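Local atomic coordinates of minor fimbrium tip subunit Mfa3 (Porphyromonas gingivalis ATCC 33277, PDB entry 5NF4), a protein that forms part of the tip of the minor fimbriae, filaments that mediate biofilm formation and adhesion to host cells and other oral bacteria. Residues A[65-70]-A[153-159]; A[112-116]-A[132-136]; A[258-264]-A[274-278]. All blocks are in the same frame, centred on the assembly; numbering follows the deposited sequence.

Contact 1: A[65-70]-A[153-159]; sequences FEDRVH and ATNNNGF
Phe-65 and Ala-153 bring the two backbones closest, with CA atoms 5.4 Å apart. Residues 65-67 make a short 3-10 segment, and 68-70 lead from it into strand 71-78. Residues 153-159 form an irregular loop ahead of strand 161-170. The contact is therefore loop-on-loop packing beside the beta-sheet region of this fimbrillin-superfamily protein. A second approach pairs Arg-68 with Gly-158.

The Phe-65 ring lies on the backbone of the other loop. One face covers Thr-154 C and Asn-155 N, and its CE1 comes 3.5 Å from Asn-155 CA. Asn-155 N, 3.7 Å above the ring centre, is buried here and has no hydrogen-bond partner in the model. The methyl of Ala-153 lies between Phe-65 O and the ring of Phe-159, over the centre of that ring. The edge of that ring, at CE2, approaches Glu-66 CB. The Glu-66 carboxylate is held by Lys-198, Tyr-252 and Trp-346.

Polar contacts gather on Asn-155 O, which accepts two bonds. His-70 NE2 donates at 2.8 Å from above the carbonyl plane. Arg-68 NH1 donates at 3.2 Å in that plane, on a lone pair, but the bond is bent to 136° at the hydrogen. The guanidinium of Arg-68 stands at the edge of the Phe-65 ring and turns its face to it, with CE1 over the centre of the group. Asn-118 ties the two loops together again by bonding Arg-68 O, Phe-159 O and His-70 N. Between the backbones sits one water. It donates to Phe-65 O and Arg-68 O, and accepts from Phe-159 N at 3.0 Å.

Contact 2: A[112-116]-A[132-136]; sequences DFFFV and KSDMN
Met-135 reaches Phe-114 because its CG stands anti to the backbone N (chi1 -179°), directed from the helix onto the ring. A bend at chi2 (77°) then turns the sulfur along the phenyl group toward Phe-114 CB.

The result is helix-on-sheet packing. The first turn of helix 132-140 lies over strand 109-117, with the segment axes 10.7 Å apart. Met-135 CG sits 3.3 Å above the ring centre of Phe-114, almost on the normal, in a tight CH-pi contact. Its SD is 4.4 Å from the centroid of the same ring and approaches obliquely, a Met-aromatic contact. The methionine chain and the phenylalanine run antiparallel to each other. Beyond the sulfur, Met-135 CE reaches Val-116 CG2 at 4.5 Å. Asn-136 OD1 comes up at the ring edge, 3.5 Å from Phe-114 CE2, with the amide turned steeply to the ring.

At the start of the helix, Lys-132 bends at chi3 and chi4 across Asp-112. Its CD touches Asp-112 OD2 at 3.3 Å, while NZ makes only a long salt bridge to that oxygen, at 4.0 Å. Asp-112 OD1 is bound by Ser-79 and by the backbone N of Asn-167.

No hydrogen bond links the two segments. The helix is thus held to the strand mainly by dispersion and by the ring's interaction with CH and sulfur, while the long ion pair probably adds a modest electrostatic pull.

Contact 3: A[258-264]-A[274-278]; sequences VESTKWW and PINFF
Aliphatic packing joins Val-258 to Pro-274, in the loop before strand 277-282. The peptide bond before this proline is cis. Both valine methyls reach the proline ring, and Val-258 CG2 lies 4.0 Å from Pro-274 CG. Val-258 CG1 also meets Ile-275 CG1 at about the same range, the two side chains crossing at nearly a right angle. Ile-275 CD1 presses on the peptide between the two tryptophans, 3.6 Å from Trp-264 N. Its other branch, CG2, touches Trp-264 CE3 at the indole edge.

These residues belong to the connection from strand 248-254 to strand 277-282. Its Glu-259 to Lys-262 portion is a type I beta turn, closed by a bond from Lys-262 N to Glu-259 O. Beyond the turn the chain comes back to strand 277-282, where Trp-264 packs on Phe-277.

The aromatic contact is T-shaped. Trp-264 has CG anti to its N (chi1 -176°), which carries the indole to Phe-277. Its six-membered ring turns an edge to the phenyl face, with planes at 72° and centroids 5.2 Å apart.

Charge is peripheral. Lys-262 NZ pairs with Glu-230, and more distantly with Glu-259 OE1 at 4.0 Å.

Overall arrangement
Along the chain, contact 2 falls between the two segments of contact 1, and contact 3 follows both. Contacts 1 and 2 have centres 23 Å apart and nearest atoms about 6 Å apart. They are linked through strands: 65-70 leads into strand 71-78, which pairs with strand 109-117 of contact 2. That strand pairs with strand 161-170, which follows 153-159. Contact 3 lies on the opposite side of the chain's centre from contact 1, with centres 29 Å apart. Its centre is 31 Å from that of contact 2. The three sites do not touch. Contact 1 joins loops distant in sequence; contacts 2 and 3 join nearby segments. All pack on beta strands of this tip subunit.

Contact 1: A[65-70]-A[153-159]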
loop_
_atom_site.group_PDB
_atom_site.type_symbol
_atom_site.label_atom_id
_atom_site.label_comp_id
_atom_site.label_asym_id
_atom_site.label_seq_id
_atom_site.Cartn_x
_atom_site.Cartn_y
_atom_site.Cartn_z
ATOM N N PHE A 65 -0.491 14.576 -2.879
ATOM C CA PHE A 65 0.310 14.139 -1.737
ATOM C C PHE A 65 0.489 12.605 -1.746
ATOM O O PHE A 65 1.540 12.083 -1.320
ATOM C CB PHE A 65 -0.335 14.599 -0.412
ATOM C CG PHE A 65 -0.325 16.109 -0.190
ATOM C CD1 PHE A 65 0.617 16.925 -0.804
ATOM C CD2 PHE A 65 -1.259 16.697 0.661
ATOM C CE1 PHE A 65 0.618 18.305 -0.588
ATOM C CE2 PHE A 65 -1.269 18.074 0.886
ATOM C CZ PHE A 65 -0.330 18.879 0.261
ATOM N N GLU A 66 -0.517 11.886 -2.259
ATOM C CA GLU A 66 -0.500 10.410 -2.300
ATOM C C GLU A 66 0.617 9.886 -3.202
ATOM O O GLU A 66 1.019 8.731 -3.093
ATOM C CB GLU A 66 -1.823 9.823 -2.838
ATOM C CG GLU A 66 -3.112 10.229 -2.140
ATOM C CD GLU A 66 -4.354 9.617 -2.816
ATOM O OE1 GLU A 66 -5.425 9.581 -2.188
ATOM O OE2 GLU A 66 -4.281 9.199 -3.994
ATOM N N ASP A 67 1.063 10.727 -4.123
ATOM C CA ASP A 67 2.015 10.295 -5.153
ATOM C C ASP A 67 3.444 10.764 -4.917
ATOM O O ASP A 67 4.345 10.438 -5.690
ATOM C CB ASP A 67 1.542 10.822 -6.512
ATOM C CG ASP A 67 0.123 10.416 -6.827
ATOM O OD1 ASP A 67 -0.283 9.309 -6.416
ATOM O OD2 ASP A 67 -0.592 11.199 -7.480
ATOM N N ARG A 68 3.654 11.563 -3.882
ATOM C CA ARG A 68 4.938 12.234 -3.721
ATOM C C ARG A 68 5.976 11.283 -3.191
ATOM O O ARG A 68 5.721 10.526 -2.259
ATOM C CB ARG A 68 4.813 13.435 -2.786
ATOM C CG ARG A 68 4.336 14.691 -3.479
ATOM C CD ARG A 68 4.269 15.877 -2.538
ATOM N NE ARG A 68 3.548 16.999 -3.142
ATOM C CZ ARG A 68 3.571 18.246 -2.686
ATOM N NH1 ARG A 68 4.297 18.562 -1.617
ATOM N NH2 ARG A 68 2.877 19.187 -3.314
ATOM N N VAL A 69 7.147 11.317 -3.821
ATOM C CA VAL A 69 8.279 10.553 -3.364
ATOM C C VAL A 69 9.326 11.548 -2.889
ATOM O O VAL A 69 10.032 12.145 -3.698
ATOM C CB VAL A 69 8.862 9.659 -4.474
ATOM C CG1 VAL A 69 9.977 8.792 -3.903
ATOM C CG2 VAL A 69 7.763 8.790 -5.100
ATOM N N HIS A 70 9.435 11.667 -1.570
ATOM C CA HIS A 70 10.307 12.639 -0.902
ATOM C C HIS A 70 11.747 12.167 -0.776
ATOM O O HIS A 70 12.675 12.965 -0.795
ATOM C CB HIS A 70 9.764 12.925 0.497
ATOM C CG HIS A 70 8.439 13.613 0.484
ATOM N ND1 HIS A 70 7.245 12.925 0.514
ATOM C CD2 HIS A 70 8.122 14.926 0.403
ATOM C CE1 HIS A 70 6.250 13.794 0.477
ATOM N NE2 HIS A 70 6.755 15.014 0.403
ATOM N N ALA A 153 -1.570 11.476 3.259
ATOM C CA ALA A 153 -0.198 11.899 3.128
ATOM C C ALA A 153 -0.222 13.410 3.208
ATOM O O ALA A 153 -1.263 14.021 2.985
ATOM C CB ALA A 153 0.409 11.418 1.806
ATOM N N THR A 154 0.910 14.014 3.523
ATOM C CA THR A 154 0.970 15.459 3.665
ATOM C C THR A 154 2.022 15.989 2.731
ATOM O O THR A 154 2.709 15.225 2.048
ATOM C CB THR A 154 1.323 15.878 5.080
ATOM O OG1 THR A 154 2.680 15.500 5.333
ATOM C CG2 THR A 154 0.387 15.208 6.099
ATOM N N ASN A 155 2.180 17.303 2.732
ATOM C CA ASN A 155 3.141 17.928 1.845
ATOM C C ASN A 155 4.570 17.434 2.101
ATOM O O ASN A 155 5.350 17.284 1.162
ATOM C CB ASN A 155 3.055 19.458 1.980
ATOM C CG ASN A 155 3.238 19.930 3.401
ATOM O OD1 ASN A 155 2.875 19.239 4.357
ATOM N ND2 ASN A 155 3.801 21.123 3.551
ATOM N N ASN A 156 4.902 17.134 3.358
ATOM C CA ASN A 156 6.270 16.716 3.714
ATOM C C ASN A 156 6.393 15.288 4.253
ATOM O O ASN A 156 7.484 14.848 4.628
ATOM C CB ASN A 156 6.836 17.680 4.744
ATOM C CG ASN A 156 6.788 19.114 4.264
ATOM O OD1 ASN A 156 7.051 19.394 3.094
ATOM N ND2 ASN A 156 6.423 20.025 5.155
ATOM N N ASN A 157 5.288 14.558 4.290
ATOM C CA ASN A 157 5.312 13.199 4.834
ATOM C C ASN A 157 4.538 12.243 3.944
ATOM O O ASN A 157 3.318 12.125 4.075
ATOM C CB ASN A 157 4.728 13.228 6.253
ATOM C CG ASN A 157 4.892 11.924 6.986
ATOM O OD1 ASN A 157 5.422 10.959 6.452
ATOM N ND2 ASN A 157 4.422 11.893 8.230
ATOM N N GLY A 158 5.235 11.605 3.013
ATOM C CA GLY A 158 4.591 10.740 2.051
ATOM C C GLY A 158 4.418 9.344 2.579
ATOM O O GLY A 158 5.042 8.958 3.588
ATOM N N PHE A 159 3.602 8.557 1.880
ATOM C CA PHE A 159 3.401 7.138 2.209
ATOM C C PHE A 159 4.661 6.342 1.946
ATOM O O PHE A 159 5.277 6.529 0.906
ATOM C CB PHE A 159 2.273 6.522 1.357
ATOM C CG PHE A 159 0.915 7.064 1.621
ATOM C CD1 PHE A 159 0.379 7.079 2.905
ATOM C CD2 PHE A 159 0.129 7.484 0.568
ATOM C CE1 PHE A 159 -0.898 7.571 3.125
ATOM C CE2 PHE A 159 -1.123 7.959 0.774
ATOM C CZ PHE A 159 -1.648 8.007 2.070
HETATM O O HOH W 1 3.242 9.816 -0.764
#

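Contact 2: A[112-116]-A[132-136]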
loop_
_atom_site.group_PDB
_atom_site.type_symbol
_atom_site.label_atom_id
_atom_site.label_comp_id
_atom_site.label_asym_id
_atom_site.label_seq_id
_atom_site.Cartn_x
_atom_site.Cartn_y
_atom_site.Cartn_z
ATOM N N ASP A 112 20.127 -8.132 -7.592
ATOM C CA ASP A 112 18.857 -7.887 -6.920
ATOM C C ASP A 112 18.765 -6.396 -6.545
ATOM O O ASP A 112 19.645 -5.886 -5.866
ATOM C CB ASP A 112 18.761 -8.737 -5.662
ATOM C CG ASP A 112 18.564 -10.223 -5.929
ATOM O OD1 ASP A 112 18.643 -10.732 -7.068
ATOM O OD2 ASP A 112 18.260 -10.905 -4.934
ATOM N N PHE A 113 17.715 -5.708 -6.999
ATOM C CA PHE A 113 17.551 -4.265 -6.802
ATOM C C PHE A 113 16.450 -4.060 -5.757
ATOM O O PHE A 113 15.389 -4.637 -5.886
ATOM C CB PHE A 113 17.120 -3.566 -8.068
ATOM C CG PHE A 113 18.201 -3.463 -9.125
ATOM C CD1 PHE A 113 18.621 -4.582 -9.843
ATOM C CD2 PHE A 113 18.751 -2.231 -9.416
ATOM C CE1 PHE A 113 19.592 -4.446 -10.822
ATOM C CE2 PHE A 113 19.713 -2.100 -10.373
ATOM C CZ PHE A 113 20.133 -3.203 -11.081
ATOM N N PHE A 114 16.717 -3.207 -4.783
ATOM C CA PHE A 114 15.732 -2.874 -3.749
ATOM C C PHE A 114 15.524 -1.376 -3.770
ATOM O O PHE A 114 16.479 -0.619 -3.708
ATOM C CB PHE A 114 16.179 -3.307 -2.346
ATOM C CG PHE A 114 16.329 -4.782 -2.182
ATOM C CD1 PHE A 114 17.456 -5.431 -2.696
ATOM C CD2 PHE A 114 15.373 -5.532 -1.509
ATOM C CE1 PHE A 114 17.616 -6.795 -2.534
ATOM C CE2 PHE A 114 15.533 -6.902 -1.340
ATOM C CZ PHE A 114 16.672 -7.543 -1.886
ATOM N N PHE A 115 14.252 -0.964 -3.786
ATOM C CA PHE A 115 13.890 0.434 -3.790
ATOM C C PHE A 115 12.961 0.684 -2.596
ATOM O O PHE A 115 11.969 -0.021 -2.428
ATOM C CB PHE A 115 13.179 0.844 -5.078
ATOM C CG PHE A 115 14.069 0.801 -6.298
ATOM C CD1 PHE A 115 14.205 -0.366 -7.028
ATOM C CD2 PHE A 115 14.774 1.920 -6.678
ATOM C CE1 PHE A 115 15.015 -0.409 -8.143
ATOM C CE2 PHE A 115 15.598 1.901 -7.804
ATOM C CZ PHE A 115 15.721 0.738 -8.536
ATOM N N VAL A 116 13.316 1.682 -1.797
ATOM C CA VAL A 116 12.564 2.041 -0.579
ATOM C C VAL A 116 12.359 3.557 -0.577
ATOM O O VAL A 116 13.320 4.303 -0.613
ATOM C CB VAL A 116 13.320 1.589 0.699
ATOM C CG1 VAL A 116 12.568 1.998 1.932
ATOM C CG2 VAL A 116 13.460 0.056 0.704
ATOM N N LYS A 132 22.868 -8.707 1.327
ATOM C CA LYS A 132 21.517 -8.979 0.890
ATOM C C LYS A 132 20.663 -9.592 2.023
ATOM O O LYS A 132 19.454 -9.362 2.096
ATOM C CB LYS A 132 21.558 -9.902 -0.327
ATOM C CG LYS A 132 20.236 -9.959 -1.075
ATOM C CD LYS A 132 20.388 -10.677 -2.413
ATOM C CE LYS A 132 20.612 -12.159 -2.241
ATOM N NZ LYS A 132 19.444 -12.807 -1.630
ATOM N N SER A 133 21.294 -10.353 2.915
ATOM C CA SER A 133 20.589 -10.937 4.056
ATOM C C SER A 133 20.025 -9.828 4.948
ATOM O O SER A 133 18.838 -9.867 5.355
ATOM C CB SER A 133 21.530 -11.860 4.857
ATOM O OG SER A 133 20.898 -12.279 6.053
ATOM N N ASP A 134 20.862 -8.823 5.236
ATOM C CA ASP A 134 20.420 -7.655 5.990
ATOM C C ASP A 134 19.298 -6.938 5.266
ATOM O O ASP A 134 18.356 -6.439 5.872
ATOM C CB ASP A 134 21.550 -6.663 6.221
ATOM C CG ASP A 134 22.655 -7.212 7.103
ATOM O OD1 ASP A 134 22.402 -8.121 7.906
ATOM O OD2 ASP A 134 23.798 -6.730 6.972
ATOM N N MET A 135 19.445 -6.832 3.956
ATOM C CA MET A 135 18.493 -6.091 3.146
ATOM C C MET A 135 17.112 -6.751 3.209
ATOM O O MET A 135 16.077 -6.085 3.424
ATOM C CB MET A 135 18.967 -6.007 1.679
ATOM C CG MET A 135 18.006 -5.210 0.771
ATOM S SD MET A 135 18.132 -3.462 0.975
ATOM C CE MET A 135 16.523 -3.057 1.655
ATOM N N ASN A 136 17.078 -8.065 3.044
ATOM C CA ASN A 136 15.816 -8.778 3.182
ATOM C C ASN A 136 15.211 -8.692 4.597
ATOM O O ASN A 136 13.998 -8.542 4.725
ATOM C CB ASN A 136 15.973 -10.217 2.764
ATOM C CG ASN A 136 15.991 -10.352 1.234
ATOM O OD1 ASN A 136 15.121 -9.812 0.549
ATOM N ND2 ASN A 136 16.987 -11.028 0.705
#

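Contact 3: A[258-264]-A[274-278]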
loop_
_atom_site.group_PDB
_atom_site.type_symbol
_atom_site.label_atom_id
_atom_site.label_comp_id
_atom_site.label_asym_id
_atom_site.label_seq_id
_atom_site.Cartn_x
_atom_site.Cartn_y
_atom_site.Cartn_z
ATOM N N VAL A 258 -5.856 -11.749 5.780
ATOM C CA VAL A 258 -6.835 -12.511 6.556
ATOM C C VAL A 258 -6.903 -13.941 6.043
ATOM O O VAL A 258 -7.093 -14.167 4.843
ATOM C CB VAL A 258 -8.235 -11.880 6.466
ATOM C CG1 VAL A 258 -9.210 -12.585 7.429
ATOM C CG2 VAL A 258 -8.167 -10.365 6.775
ATOM N N GLU A 259 -6.718 -14.906 6.936
ATOM C CA GLU A 259 -6.754 -16.321 6.547
ATOM C C GLU A 259 -8.094 -16.639 5.905
ATOM O O GLU A 259 -9.158 -16.148 6.342
ATOM C CB GLU A 259 -6.484 -17.226 7.772
ATOM C CG GLU A 259 -5.034 -17.152 8.188
ATOM C CD GLU A 259 -4.764 -17.702 9.578
ATOM O OE1 GLU A 259 -5.649 -18.361 10.156
ATOM O OE2 GLU A 259 -3.655 -17.462 10.090
ATOM N N SER A 260 -8.070 -17.463 4.865
ATOM C CA SER A 260 -9.284 -17.707 4.093
ATOM C C SER A 260 -10.154 -18.788 4.724
ATOM O O SER A 260 -11.164 -19.185 4.162
ATOM C CB SER A 260 -8.912 -18.084 2.653
ATOM O OG SER A 260 -8.159 -19.264 2.638
ATOM N N THR A 261 -9.763 -19.248 5.905
ATOM C CA THR A 261 -10.587 -20.129 6.707
ATOM C C THR A 261 -11.544 -19.336 7.610
ATOM O O THR A 261 -12.394 -19.923 8.257
ATOM C CB THR A 261 -9.729 -21.005 7.592
ATOM O OG1 THR A 261 -8.796 -20.173 8.280
ATOM C CG2 THR A 261 -8.981 -22.044 6.770
ATOM N N LYS A 262 -11.360 -18.019 7.664
ATOM C CA LYS A 262 -12.191 -17.107 8.465
ATOM C C LYS A 262 -13.221 -16.351 7.627
ATOM O O LYS A 262 -13.027 -16.152 6.427
ATOM C CB LYS A 262 -11.292 -16.087 9.183
ATOM C CG LYS A 262 -10.325 -16.704 10.160
ATOM C CD LYS A 262 -9.412 -15.695 10.804
ATOM C CE LYS A 262 -8.471 -16.445 11.751
ATOM N NZ LYS A 262 -7.447 -15.597 12.365
ATOM N N TRP A 263 -14.297 -15.875 8.267
ATOM C CA TRP A 263 -15.172 -14.927 7.619
ATOM C C TRP A 263 -15.872 -14.102 8.687
ATOM O O TRP A 263 -15.714 -14.381 9.867
ATOM C CB TRP A 263 -16.185 -15.615 6.706
ATOM C CG TRP A 263 -17.117 -16.606 7.329
ATOM C CD1 TRP A 263 -18.347 -16.345 7.861
ATOM C CD2 TRP A 263 -16.923 -18.020 7.449
ATOM N NE1 TRP A 263 -18.925 -17.505 8.315
ATOM C CE2 TRP A 263 -18.073 -18.551 8.077
ATOM C CE3 TRP A 263 -15.885 -18.891 7.100
ATOM C CZ2 TRP A 263 -18.224 -19.909 8.355
ATOM C CZ3 TRP A 263 -16.031 -20.256 7.391
ATOM C CH2 TRP A 263 -17.199 -20.745 8.007
ATOM N N TRP A 264 -16.617 -13.094 8.245
ATOM C CA TRP A 264 -17.292 -12.157 9.130
ATOM C C TRP A 264 -18.147 -12.920 10.117
ATOM O O TRP A 264 -18.978 -13.733 9.731
ATOM C CB TRP A 264 -18.150 -11.182 8.314
ATOM C CG TRP A 264 -18.820 -10.097 9.108
ATOM C CD1 TRP A 264 -20.145 -10.012 9.447
ATOM C CD2 TRP A 264 -18.187 -8.939 9.654
ATOM N NE1 TRP A 264 -20.376 -8.861 10.177
ATOM C CE2 TRP A 264 -19.184 -8.190 10.321
ATOM C CE3 TRP A 264 -16.868 -8.466 9.655
ATOM C CZ2 TRP A 264 -18.899 -6.985 10.971
ATOM C CZ3 TRP A 264 -16.583 -7.284 10.293
ATOM C CH2 TRP A 264 -17.594 -6.545 10.934
ATOM N N PRO A 274 -8.966 -10.252 12.194
ATOM C CA PRO A 274 -8.336 -9.062 11.622
ATOM C C PRO A 274 -9.093 -8.431 10.454
ATOM O O PRO A 274 -8.514 -7.640 9.713
ATOM C CB PRO A 274 -6.973 -9.602 11.127
ATOM C CG PRO A 274 -7.341 -11.028 10.649
ATOM C CD PRO A 274 -8.424 -11.506 11.612
ATOM N N ILE A 275 -10.361 -8.775 10.278
ATOM C CA ILE A 275 -11.114 -8.219 9.167
ATOM C C ILE A 275 -11.250 -6.702 9.326
ATOM O O ILE A 275 -11.698 -6.210 10.356
ATOM C CB ILE A 275 -12.525 -8.871 9.031
ATOM C CG1 ILE A 275 -12.365 -10.354 8.697
ATOM C CG2 ILE A 275 -13.382 -8.146 7.962
ATOM C CD1 ILE A 275 -13.664 -11.178 8.723
ATOM N N ASN A 276 -10.865 -5.968 8.286
ATOM C CA ASN A 276 -11.092 -4.530 8.225
ATOM C C ASN A 276 -12.535 -4.229 7.861
ATOM O O ASN A 276 -13.101 -4.873 6.987
ATOM C CB ASN A 276 -10.181 -3.877 7.182
ATOM C CG ASN A 276 -8.719 -3.911 7.552
ATOM O OD1 ASN A 276 -8.191 -4.863 8.178
ATOM N ND2 ASN A 276 -8.052 -2.866 7.179
ATOM N N PHE A 277 -13.156 -3.263 8.529
ATOM C CA PHE A 277 -14.485 -2.854 8.121
ATOM C C PHE A 277 -14.660 -1.385 8.392
ATOM O O PHE A 277 -13.910 -0.812 9.190
ATOM C CB PHE A 277 -15.572 -3.660 8.864
ATOM C CG PHE A 277 -15.628 -3.414 10.360
ATOM C CD1 PHE A 277 -14.771 -4.094 11.225
ATOM C CD2 PHE A 277 -16.585 -2.555 10.917
ATOM C CE1 PHE A 277 -14.839 -3.899 12.615
ATOM C CE2 PHE A 277 -16.649 -2.369 12.271
ATOM C CZ PHE A 277 -15.796 -3.045 13.131
ATOM N N PHE A 278 -15.636 -0.771 7.727
ATOM C CA PHE A 278 -15.973 0.591 8.080
ATOM C C PHE A 278 -17.376 0.606 8.654
ATOM O O PHE A 278 -18.238 -0.205 8.303
ATOM C CB PHE A 278 -15.798 1.592 6.916
ATOM C CG PHE A 278 -16.651 1.354 5.697
ATOM C CD1 PHE A 278 -17.860 2.004 5.546
ATOM C CD2 PHE A 278 -16.192 0.568 4.649
ATOM C CE1 PHE A 278 -18.631 1.835 4.388
ATOM C CE2 PHE A 278 -16.967 0.395 3.494
ATOM C CZ PHE A 278 -18.173 1.028 3.364
#